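Local coordinates for cobalamin biosynthesis protein CobN (Mycobacterium tuberculosis, PDB 7C6O) that forms the catalytic subunit of cobaltochelatase, which probably inserts cobalt into the corrin ring of hydrogenobyrinic acid a,c-diamide during aerobic cobalamin biosynthesis, at residues L689-D694 with R1107-S1112; I424-E429 with A496-G501. All coordinates share one frame; numbering follows the deposited sequence.

Contact 1 (L689-D694 with R1107-S1112); sequences LCEIKD and RTRTLS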
loop_
_atom_site.group_PDB
_atom_site.type_symbol
_atom_site.label_atom_id
_atom_site.label_comp_id
_atom_site.label_asym_id
_atom_site.label_seq_id
_atom_site.Cartn_x
_atom_site.Cartn_y
_atom_site.Cartn_z
ATOM N N LEU A 689 10.264 10.027 31.854
ATOM C CA LEU A 689 11.176 11.075 31.411
ATOM C C LEU A 689 12.178 10.539 30.397
ATOM O O LEU A 689 12.441 11.182 29.373
ATOM C CB LEU A 689 11.894 11.678 32.620
ATOM C CG LEU A 689 13.114 12.560 32.354
ATOM C CD1 LEU A 689 12.735 13.750 31.499
ATOM C CD2 LEU A 689 13.727 13.019 33.664
ATOM N N CYS A 690 12.734 9.354 30.658
ATOM C CA CYS A 690 13.694 8.759 29.737
ATOM C C CYS A 690 13.082 8.550 28.358
ATOM O O CYS A 690 13.716 8.846 27.339
ATOM C CB CYS A 690 14.206 7.435 30.304
ATOM S SG CYS A 690 15.394 6.569 29.247
ATOM N N GLU A 691 11.840 8.069 28.306
ATOM C CA GLU A 691 11.247 7.715 27.020
ATOM C C GLU A 691 10.860 8.950 26.209
ATOM O O GLU A 691 11.045 8.973 24.986
ATOM C CB GLU A 691 10.049 6.790 27.238
ATOM C CG GLU A 691 10.474 5.391 27.683
ATOM C CD GLU A 691 9.329 4.399 27.757
ATOM O OE1 GLU A 691 8.161 4.833 27.812
ATOM O OE2 GLU A 691 9.603 3.179 27.762
ATOM N N ILE A 692 10.338 9.995 26.858
ATOM C CA ILE A 692 9.988 11.190 26.092
ATOM C C ILE A 692 11.220 12.004 25.718
ATOM O O ILE A 692 11.172 12.781 24.755
ATOM C CB ILE A 692 8.980 12.082 26.839
ATOM C CG1 ILE A 692 9.588 12.645 28.123
ATOM C CG2 ILE A 692 7.694 11.311 27.129
ATOM C CD1 ILE A 692 8.730 13.712 28.775
ATOM N N LYS A 693 12.322 11.848 26.452
ATOM C CA LYS A 693 13.568 12.513 26.090
ATOM C C LYS A 693 14.273 11.787 24.951
ATOM O O LYS A 693 14.866 12.427 24.075
ATOM C CB LYS A 693 14.481 12.599 27.316
ATOM C CG LYS A 693 15.904 13.036 27.022
ATOM C CD LYS A 693 16.725 13.131 28.303
ATOM C CE LYS A 693 18.104 13.700 28.029
ATOM N NZ LYS A 693 18.894 13.860 29.279
ATOM N N ASP A 694 14.195 10.457 24.941
ATOM C CA ASP A 694 14.983 9.624 24.044
ATOM C C ASP A 694 14.309 9.366 22.702
ATOM O O ASP A 694 14.992 8.974 21.749
ATOM C CB ASP A 694 15.284 8.284 24.726
ATOM C CG ASP A 694 16.383 7.504 24.037
ATOM O OD1 ASP A 694 17.461 8.086 23.791
ATOM O OD2 ASP A 694 16.174 6.305 23.759
ATOM N N ARG A 1107 5.720 -2.314 23.802
ATOM C CA ARG A 1107 5.103 -1.749 24.992
ATOM C C ARG A 1107 3.671 -1.341 24.675
ATOM O O ARG A 1107 3.332 -1.047 23.526
ATOM C CB ARG A 1107 5.887 -0.529 25.507
ATOM C CG ARG A 1107 7.296 -0.842 25.991
ATOM C CD ARG A 1107 8.230 0.328 25.721
ATOM N NE ARG A 1107 8.452 0.512 24.288
ATOM C CZ ARG A 1107 8.912 1.632 23.736
ATOM N NH1 ARG A 1107 9.197 2.681 24.496
ATOM N NH2 ARG A 1107 9.082 1.704 22.421
ATOM N N THR A 1108 2.835 -1.325 25.708
ATOM C CA THR A 1108 1.452 -0.886 25.602
ATOM C C THR A 1108 1.227 0.277 26.557
ATOM O O THR A 1108 1.681 0.246 27.705
ATOM C CB THR A 1108 0.476 -2.030 25.922
ATOM O OG1 THR A 1108 0.678 -3.104 24.996
ATOM C CG2 THR A 1108 -0.971 -1.559 25.827
ATOM N N ARG A 1109 0.547 1.310 26.073
ATOM C CA ARG A 1109 0.167 2.428 26.920
ATOM C C ARG A 1109 -1.244 2.859 26.552
ATOM O O ARG A 1109 -1.777 2.479 25.506
ATOM C CB ARG A 1109 1.159 3.596 26.794
ATOM C CG ARG A 1109 1.285 4.184 25.405
ATOM C CD ARG A 1109 2.429 5.196 25.357
ATOM N NE ARG A 1109 3.733 4.551 25.480
ATOM C CZ ARG A 1109 4.522 4.250 24.451
ATOM N NH1 ARG A 1109 4.152 4.544 23.213
ATOM N NH2 ARG A 1109 5.688 3.656 24.663
ATOM N N THR A 1110 -1.859 3.638 27.437
ATOM C CA THR A 1110 -3.192 4.136 27.148
ATOM C C THR A 1110 -3.122 5.249 26.106
ATOM O O THR A 1110 -2.066 5.841 25.858
ATOM C CB THR A 1110 -3.878 4.650 28.417
ATOM O OG1 THR A 1110 -3.223 5.840 28.874
ATOM C CG2 THR A 1110 -3.833 3.595 29.519
ATOM N N LEU A 1111 -4.269 5.517 25.478
ATOM C CA LEU A 1111 -4.345 6.615 24.519
ATOM C C LEU A 1111 -4.051 7.952 25.188
ATOM O O LEU A 1111 -3.401 8.821 24.597
ATOM C CB LEU A 1111 -5.721 6.630 23.853
ATOM C CG LEU A 1111 -6.012 7.742 22.842
ATOM C CD1 LEU A 1111 -4.969 7.749 21.732
ATOM C CD2 LEU A 1111 -7.411 7.571 22.268
ATOM N N SER A 1112 -4.519 8.137 26.424
ATOM C CA SER A 1112 -4.210 9.371 27.143
ATOM C C SER A 1112 -2.710 9.516 27.369
ATOM O O SER A 1112 -2.154 10.610 27.211
ATOM C CB SER A 1112 -4.954 9.411 28.476
ATOM O OG SER A 1112 -4.548 10.539 29.233
HETATM O O HOH W 1 6.361 2.903 27.107
#
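Glu691, in the last turn of helix 675-694, meets Arg1107 and Arg1109 of the outermost strand 1107-1110 of a mixed sheet. This is a polar helix-to-edge-strand contact. The backbones stay well apart, and long side chains bridge between them.

The direct link is a salt bridge from Arg1107 NH1 to Glu691 OE2 at 3.3 Å. Its hydrogen bond is weak, with an N-H...O angle of 154°. The carboxylate oxygen sits at the guanidinium edge, near its plane. The planes of the two flat groups are 81° apart. The bridge is single, NH1 to OE2, not bidentate. Glu691 has CG beside its backbone N (chi1 -72°), and its chain then runs extended to the arginines.

The second link goes through water. Glu691 OE1 and Arg1109 NH2 are 4.2 Å apart, too far for a salt bridge. A water joins them, donating to OE1 and accepting from NH2.

Further charges complete the network. Glu691 OE1 also pairs with Arg1117, and Asp1099 takes both Arg1107 NH2 and Arg1109 NH1. Arg1109 NH1 has Glu1114 as well. Arg1107 also has an uncharged polar partner in Ala1105, just before the strand.

Within this cluster the Arg1109 guanidinium comes edge-on over one face of the Arg1107 guanidinium. Arg1109 NH2 lies 3.6 Å above the Arg1107 guanidinium plane, offset toward its rim.

Contact 2 (I424-E429 with A496-G501); sequences IHALIE and AALRAG
Leu498 reaches across from strand 492-500 to Ala426 and Leu427 on helix 420-431. The strand and its antiparallel neighbour 503-507 form a beta hairpin, and the helix lies against it. The contact is apolar packing of a helix on a sheet.

The close part centres on one leucine. Leu498 CG is anti to the backbone N (chi1 176°), and its branch extends to the helix. Its CD2 methyl meets the peptide link between the two helix residues, 4.0 Å from Leu427 N and 4.1 Å from Ala426 C. The Ala426 CB methyl adds a side-chain touch to the same CD2. The closest CA pair is that of Leu427 and Leu498, 6.2 Å apart. The end of Leu427, through CD1, comes nearer to Leu498 than its CB does. Leu427 also packs on Val507, and Leu498 on Leu412 and Leu505, so the leucine pair continues into the hairpin and a nearby loop.

The other side is looser. Beyond Leu498 the strand leaves the helix and runs into the hairpin turn, which is exposed at Gly501. The end of the Arg499 side chain is not modelled past CD, consistent with mobility there. On the helix, Glu429 is exposed and stays clear of the strand.

Back on the close side, Leu427 CD1 rests 4.2 Å from Leu498 CB.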
loop_
_atom_site.group_PDB
_atom_site.type_symbol
_atom_site.label_atom_id
_atom_site.label_comp_id
_atom_site.label_asym_id
_atom_site.label_seq_id
_atom_site.Cartn_x
_atom_site.Cartn_y
_atom_site.Cartn_z
ATOM N N ILE A 424 3.795 28.660 -3.708
ATOM C CA ILE A 424 2.553 28.093 -3.200
ATOM C C ILE A 424 1.504 29.182 -3.003
ATOM O O ILE A 424 0.310 28.945 -3.219
ATOM C CB ILE A 424 2.818 27.290 -1.909
ATOM C CG1 ILE A 424 1.679 26.302 -1.653
ATOM C CG2 ILE A 424 3.038 28.203 -0.707
ATOM C CD1 ILE A 424 1.639 25.165 -2.653
ATOM N N HIS A 425 1.922 30.394 -2.618
ATOM C CA HIS A 425 0.967 31.493 -2.511
ATOM C C HIS A 425 0.381 31.839 -3.872
ATOM O O HIS A 425 -0.815 32.130 -3.986
ATOM C CB HIS A 425 1.632 32.722 -1.891
ATOM C CG HIS A 425 1.996 32.553 -0.450
ATOM N ND1 HIS A 425 2.575 33.559 0.293
ATOM C CD2 HIS A 425 1.869 31.494 0.385
ATOM C CE1 HIS A 425 2.785 33.129 1.524
ATOM N NE2 HIS A 425 2.367 31.878 1.606
ATOM N N ALA A 426 1.212 31.814 -4.916
ATOM C CA ALA A 426 0.716 32.078 -6.262
ATOM C C ALA A 426 -0.285 31.017 -6.696
ATOM O O ALA A 426 -1.275 31.323 -7.371
ATOM C CB ALA A 426 1.885 32.151 -7.246
ATOM N N LEU A 427 -0.048 29.759 -6.314
ATOM C CA LEU A 427 -0.983 28.693 -6.661
ATOM C C LEU A 427 -2.301 28.849 -5.914
ATOM O O LEU A 427 -3.374 28.660 -6.496
ATOM C CB LEU A 427 -0.358 27.328 -6.372
ATOM C CG LEU A 427 -1.245 26.112 -6.638
ATOM C CD1 LEU A 427 -1.744 26.113 -8.084
ATOM C CD2 LEU A 427 -0.506 24.819 -6.320
ATOM N N ILE A 428 -2.243 29.198 -4.627
ATOM C CA ILE A 428 -3.469 29.406 -3.859
ATOM C C ILE A 428 -4.289 30.541 -4.459
ATOM O O ILE A 428 -5.516 30.447 -4.581
ATOM C CB ILE A 428 -3.130 29.675 -2.381
ATOM C CG1 ILE A 428 -2.497 28.436 -1.743
ATOM C CG2 ILE A 428 -4.373 30.102 -1.616
ATOM C CD1 ILE A 428 -1.833 28.714 -0.414
ATOM N N GLU A 429 -3.619 31.622 -4.863
ATOM C CA GLU A 429 -4.326 32.799 -5.355
ATOM C C GLU A 429 -5.001 32.537 -6.698
ATOM O O GLU A 429 -6.116 33.012 -6.937
ATOM C CB GLU A 429 -3.353 33.974 -5.460
ATOM C CG GLU A 429 -3.875 35.162 -6.246
ATOM C CD GLU A 429 -2.872 36.298 -6.315
ATOM O OE1 GLU A 429 -3.301 37.472 -6.321
ATOM O OE2 GLU A 429 -1.655 36.017 -6.359
ATOM N N ALA A 496 -9.606 26.362 -12.247
ATOM C CA ALA A 496 -8.502 27.188 -11.780
ATOM C C ALA A 496 -7.196 26.416 -11.905
ATOM O O ALA A 496 -7.101 25.263 -11.474
ATOM C CB ALA A 496 -8.730 27.617 -10.331
ATOM N N ALA A 497 -6.190 27.050 -12.502
ATOM C CA ALA A 497 -4.888 26.423 -12.671
ATOM C C ALA A 497 -3.862 27.501 -12.979
ATOM O O ALA A 497 -4.195 28.556 -13.526
ATOM C CB ALA A 497 -4.902 25.368 -13.784
ATOM N N LEU A 498 -2.613 27.220 -12.621
ATOM C CA LEU A 498 -1.502 28.140 -12.824
ATOM C C LEU A 498 -0.667 27.631 -13.994
ATOM O O LEU A 498 0.026 26.616 -13.875
ATOM C CB LEU A 498 -0.674 28.258 -11.547
ATOM C CG LEU A 498 0.603 29.097 -11.553
ATOM C CD1 LEU A 498 0.374 30.451 -12.201
ATOM C CD2 LEU A 498 1.108 29.262 -10.124
ATOM N N ARG A 499 -0.742 28.331 -15.124
ATOM C CA ARG A 499 -0.073 27.928 -16.354
ATOM C C ARG A 499 1.140 28.813 -16.607
ATOM O O ARG A 499 1.071 30.037 -16.446
ATOM C CB ARG A 499 -1.029 28.012 -17.548
ATOM C CG ARG A 499 -2.380 27.350 -17.322
ATOM C CD ARG A 499 -3.362 27.713 -18.427
ATOM N N ALA A 500 2.247 28.193 -17.012
ATOM C CA ALA A 500 3.469 28.931 -17.331
ATOM C C ALA A 500 4.321 28.084 -18.262
ATOM O O ALA A 500 4.675 26.953 -17.915
ATOM C CB ALA A 500 4.244 29.283 -16.064
ATOM N N GLY A 501 4.657 28.631 -19.428
ATOM C CA GLY A 501 5.441 27.870 -20.387
ATOM C C GLY A 501 4.702 26.613 -20.801
ATOM O O GLY A 501 3.530 26.651 -21.191
#

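From the N terminus, contact 2 comes first. It closes a loop of 66 residues between helix 420-431 and strand 492-500, including the unmodelled residues 434-445. Contact 1 opens later and closes a much longer loop of 412 residues, from the end of helix 675-694 to strand 1107-1110. The two are in series, neither nested nor crossed. The centres of contact 1 and contact 2 are about 43 Å apart. The nearest atoms of contact 1 and contact 2 are about 31 Å apart. Contact 2 joins a helix to the branched mixed sheet of residues 369-612. Contact 1 joins a helix to the edge of a later mixed sheet, built from strands between 880 and 1110.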